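PDB 4RK6: glucose-resistance amylase regulator from Weissella paramesenteroides ATCC 33313, which binds glucose and probably acts as a DNA-binding transcriptional repressor. Local coordinates for residues N128-G133 / L188-A193. Numbering follows the deposited sequence.
Sequences NIALVG and LPFTAA
Ala130 sets its methyl group almost exactly over the centre of the Phe190 ring, CB lying 3.5 Å from the ring centroid and 5° off the normal, a CH-pi contact that shows how an aromatic ring just before a strand can cover the methyl of the neighbouring strand with its face. The ring reaches this place because CG of Phe190 sits between its own backbone N and carbonyl carbon (chi1 45°), which folds it back over Ala130; Tyr183 meets the same ring edge-to-face, and Val179 of helix 172-182 also touches it. Asn128 gives up the most surface. Its CB rests 3.3 Å from Pro189 O, while its amide turns to Asn162 through OD1, and its backbone O accepts a hydrogen bond from Thr191 N (Thr191 N to Asn128 O 2.9 Å), the donor tilted 27° from the carbonyl plane. A water ties Asn128 N to Thr191 OG1, which also bonds His126. Further along, Ala130 N meets Ala192 O at 2.9 Å, nearly straight and in the carbonyl plane. The buried Ala192 N, by contrast, stays 3.7 Å from Asn128 O and has no hydrogen-bonding partner. On the other face of the sheet Ile129 packs on Phe149 and Met153 of helix 144-155, while Ala192 touches His126. Strands 129-132 and 192-195 are thus parallel neighbours, joined through helix 144-155, edge strand 163-166 (beyond 129-132) and helix 172-182, within the Rossmann-like alpha/beta subdomain typical of periplasmic-binding-protein folds.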
ATOM      1  N   ASN A 128      -7.265  -1.717 -32.073  1.00 22.54           N
ATOM      2  CA  ASN A 128      -7.620  -0.473 -31.423  1.00 20.19           C
ATOM      3  C   ASN A 128      -7.357  -0.557 -29.927  1.00 22.34           C
ATOM      4  O   ASN A 128      -8.030  -1.313 -29.234  1.00 22.39           O
ATOM      5  CB  ASN A 128      -9.078  -0.162 -31.709  1.00 25.00           C
ATOM      6  CG  ASN A 128      -9.298   0.109 -33.185  1.00 31.30           C
ATOM      7  OD1 ASN A 128      -8.538   0.863 -33.796  1.00 28.05           O
ATOM      8  ND2 ASN A 128     -10.292  -0.513 -33.756  1.00 30.20           N
ATOM      9  N   ILE A 129      -6.360   0.190 -29.463  1.00 23.26           N
ATOM     10  CA  ILE A 129      -5.799   0.007 -28.105  1.00 23.76           C
ATOM     11  C   ILE A 129      -5.640   1.339 -27.401  1.00 26.63           C
ATOM     12  O   ILE A 129      -5.181   2.311 -27.993  1.00 25.74           O
ATOM     13  CB  ILE A 129      -4.449  -0.745 -28.133  1.00 20.59           C
ATOM     14  CG1 ILE A 129      -4.593  -2.077 -28.859  1.00 22.41           C
ATOM     15  CG2 ILE A 129      -3.932  -1.001 -26.719  1.00 20.93           C
ATOM     16  CD1 ILE A 129      -3.331  -2.889 -29.003  1.00 23.97           C
ATOM     17  N   ALA A 130      -6.049   1.394 -26.140  1.00 21.77           N
ATOM     18  CA  ALA A 130      -5.902   2.589 -25.330  1.00 20.19           C
ATOM     19  C   ALA A 130      -4.763   2.440 -24.302  1.00 25.68           C
ATOM     20  O   ALA A 130      -4.542   1.352 -23.773  1.00 22.78           O
ATOM     21  CB  ALA A 130      -7.193   2.914 -24.625  1.00 23.78           C
ATOM     22  N   LEU A 131      -4.059   3.543 -24.048  1.00 21.96           N
ATOM     23  CA  LEU A 131      -3.189   3.679 -22.892  1.00 22.53           C
ATOM     24  C   LEU A 131      -3.945   4.510 -21.870  1.00 25.00           C
ATOM     25  O   LEU A 131      -4.366   5.637 -22.151  1.00 24.14           O
ATOM     26  CB  LEU A 131      -1.856   4.353 -23.274  1.00 21.35           C
ATOM     27  CG  LEU A 131      -0.837   4.490 -22.137  1.00 24.17           C
ATOM     28  CD1 LEU A 131      -0.247   3.140 -21.778  1.00 23.57           C
ATOM     29  CD2 LEU A 131       0.295   5.428 -22.533  1.00 24.40           C
ATOM     30  N   VAL A 132      -4.130   3.940 -20.677  1.00 20.86           N
ATOM     31  CA  VAL A 132      -4.921   4.573 -19.615  1.00 24.28           C
ATOM     32  C   VAL A 132      -4.082   4.693 -18.356  1.00 25.75           C
ATOM     33  O   VAL A 132      -3.474   3.732 -17.925  1.00 22.73           O
ATOM     34  CB  VAL A 132      -6.220   3.788 -19.283  1.00 21.65           C
ATOM     35  CG1 VAL A 132      -7.019   4.503 -18.209  1.00 21.54           C
ATOM     36  CG2 VAL A 132      -7.065   3.612 -20.539  1.00 25.08           C
ATOM     37  N   GLY A 133      -4.034   5.888 -17.784  1.00 18.49           N
ATOM     38  CA  GLY A 133      -3.252   6.146 -16.602  1.00 19.34           C
ATOM     39  C   GLY A 133      -2.550   7.479 -16.710  1.00 23.05           C
ATOM     40  O   GLY A 133      -3.175   8.496 -17.025  1.00 23.08           O
ATOM     41  N   LEU A 188     -17.193   1.529 -26.727  1.00 25.86           N
ATOM     42  CA  LEU A 188     -15.785   1.825 -26.603  1.00 25.39           C
ATOM     43  C   LEU A 188     -15.108   1.662 -27.946  1.00 20.75           C
ATOM     44  O   LEU A 188     -15.339   0.674 -28.626  1.00 25.63           O
ATOM     45  CB  LEU A 188     -15.123   0.908 -25.569  1.00 25.29           C
ATOM     46  CG  LEU A 188     -15.539   1.210 -24.129  1.00 22.12           C
ATOM     47  CD1 LEU A 188     -14.878   0.170 -23.227  1.00 25.51           C
ATOM     48  CD2 LEU A 188     -15.177   2.599 -23.678  1.00 24.11           C
ATOM     49  N   PRO A 189     -14.260   2.639 -28.319  1.00 22.90           N
ATOM     50  CA  PRO A 189     -13.597   2.607 -29.624  1.00 27.75           C
ATOM     51  C   PRO A 189     -12.343   1.754 -29.642  1.00 26.65           C
ATOM     52  O   PRO A 189     -11.743   1.575 -30.700  1.00 25.13           O
ATOM     53  CB  PRO A 189     -13.254   4.078 -29.888  1.00 25.34           C
ATOM     54  CG  PRO A 189     -13.169   4.712 -28.539  1.00 25.66           C
ATOM     55  CD  PRO A 189     -14.078   3.930 -27.637  1.00 23.54           C
ATOM     56  N   PHE A 190     -11.975   1.213 -28.482  1.00 23.08           N
ATOM     57  CA  PHE A 190     -10.863   0.295 -28.349  1.00 23.00           C
ATOM     58  C   PHE A 190     -11.300  -1.005 -27.685  1.00 27.19           C
ATOM     59  O   PHE A 190     -12.244  -1.035 -26.888  1.00 23.95           O
ATOM     60  CB  PHE A 190      -9.726   0.935 -27.546  1.00 22.67           C
ATOM     61  CG  PHE A 190     -10.180   1.656 -26.301  1.00 23.34           C
ATOM     62  CD1 PHE A 190     -10.298   0.981 -25.092  1.00 23.64           C
ATOM     63  CD2 PHE A 190     -10.476   3.017 -26.330  1.00 22.24           C
ATOM     64  CE1 PHE A 190     -10.713   1.647 -23.957  1.00 21.03           C
ATOM     65  CE2 PHE A 190     -10.877   3.691 -25.192  1.00 22.06           C
ATOM     66  CZ  PHE A 190     -11.007   3.005 -23.998  1.00 22.45           C
ATOM     67  N   THR A 191     -10.592  -2.072 -28.006  1.00 19.88           N
ATOM     68  CA  THR A 191     -10.907  -3.413 -27.491  1.00 22.40           C
ATOM     69  C   THR A 191     -10.010  -3.839 -26.332  1.00 23.47           C
ATOM     70  O   THR A 191     -10.305  -4.835 -25.656  1.00 21.92           O
ATOM     71  CB  THR A 191     -10.828  -4.480 -28.599  1.00 25.41           C
ATOM     72  OG1 THR A 191      -9.485  -4.542 -29.140  1.00 23.39           O
ATOM     73  CG2 THR A 191     -11.836  -4.162 -29.704  1.00 30.69           C
ATOM     74  N   ALA A 192      -8.909  -3.112 -26.151  1.00 21.90           N
ATOM     75  CA  ALA A 192      -7.925  -3.385 -25.101  1.00 21.29           C
ATOM     76  C   ALA A 192      -7.397  -2.090 -24.545  1.00 20.65           C
ATOM     77  O   ALA A 192      -7.304  -1.070 -25.240  1.00 24.78           O
ATOM     78  CB  ALA A 192      -6.780  -4.220 -25.630  1.00 23.99           C
ATOM     79  N   ALA A 193      -7.066  -2.126 -23.262  1.00 19.84           N
ATOM     80  CA  ALA A 193      -6.480  -1.000 -22.578  1.00 19.97           C
ATOM     81  C   ALA A 193      -5.211  -1.450 -21.857  1.00 21.98           C
ATOM     82  O   ALA A 193      -5.187  -2.493 -21.219  1.00 21.40           O
ATOM     83  CB  ALA A 193      -7.466  -0.411 -21.586  1.00 22.96           C
TER
HETATM   84  O   HOH W   1      -9.095  -3.938 -31.748  1.00 25.36           O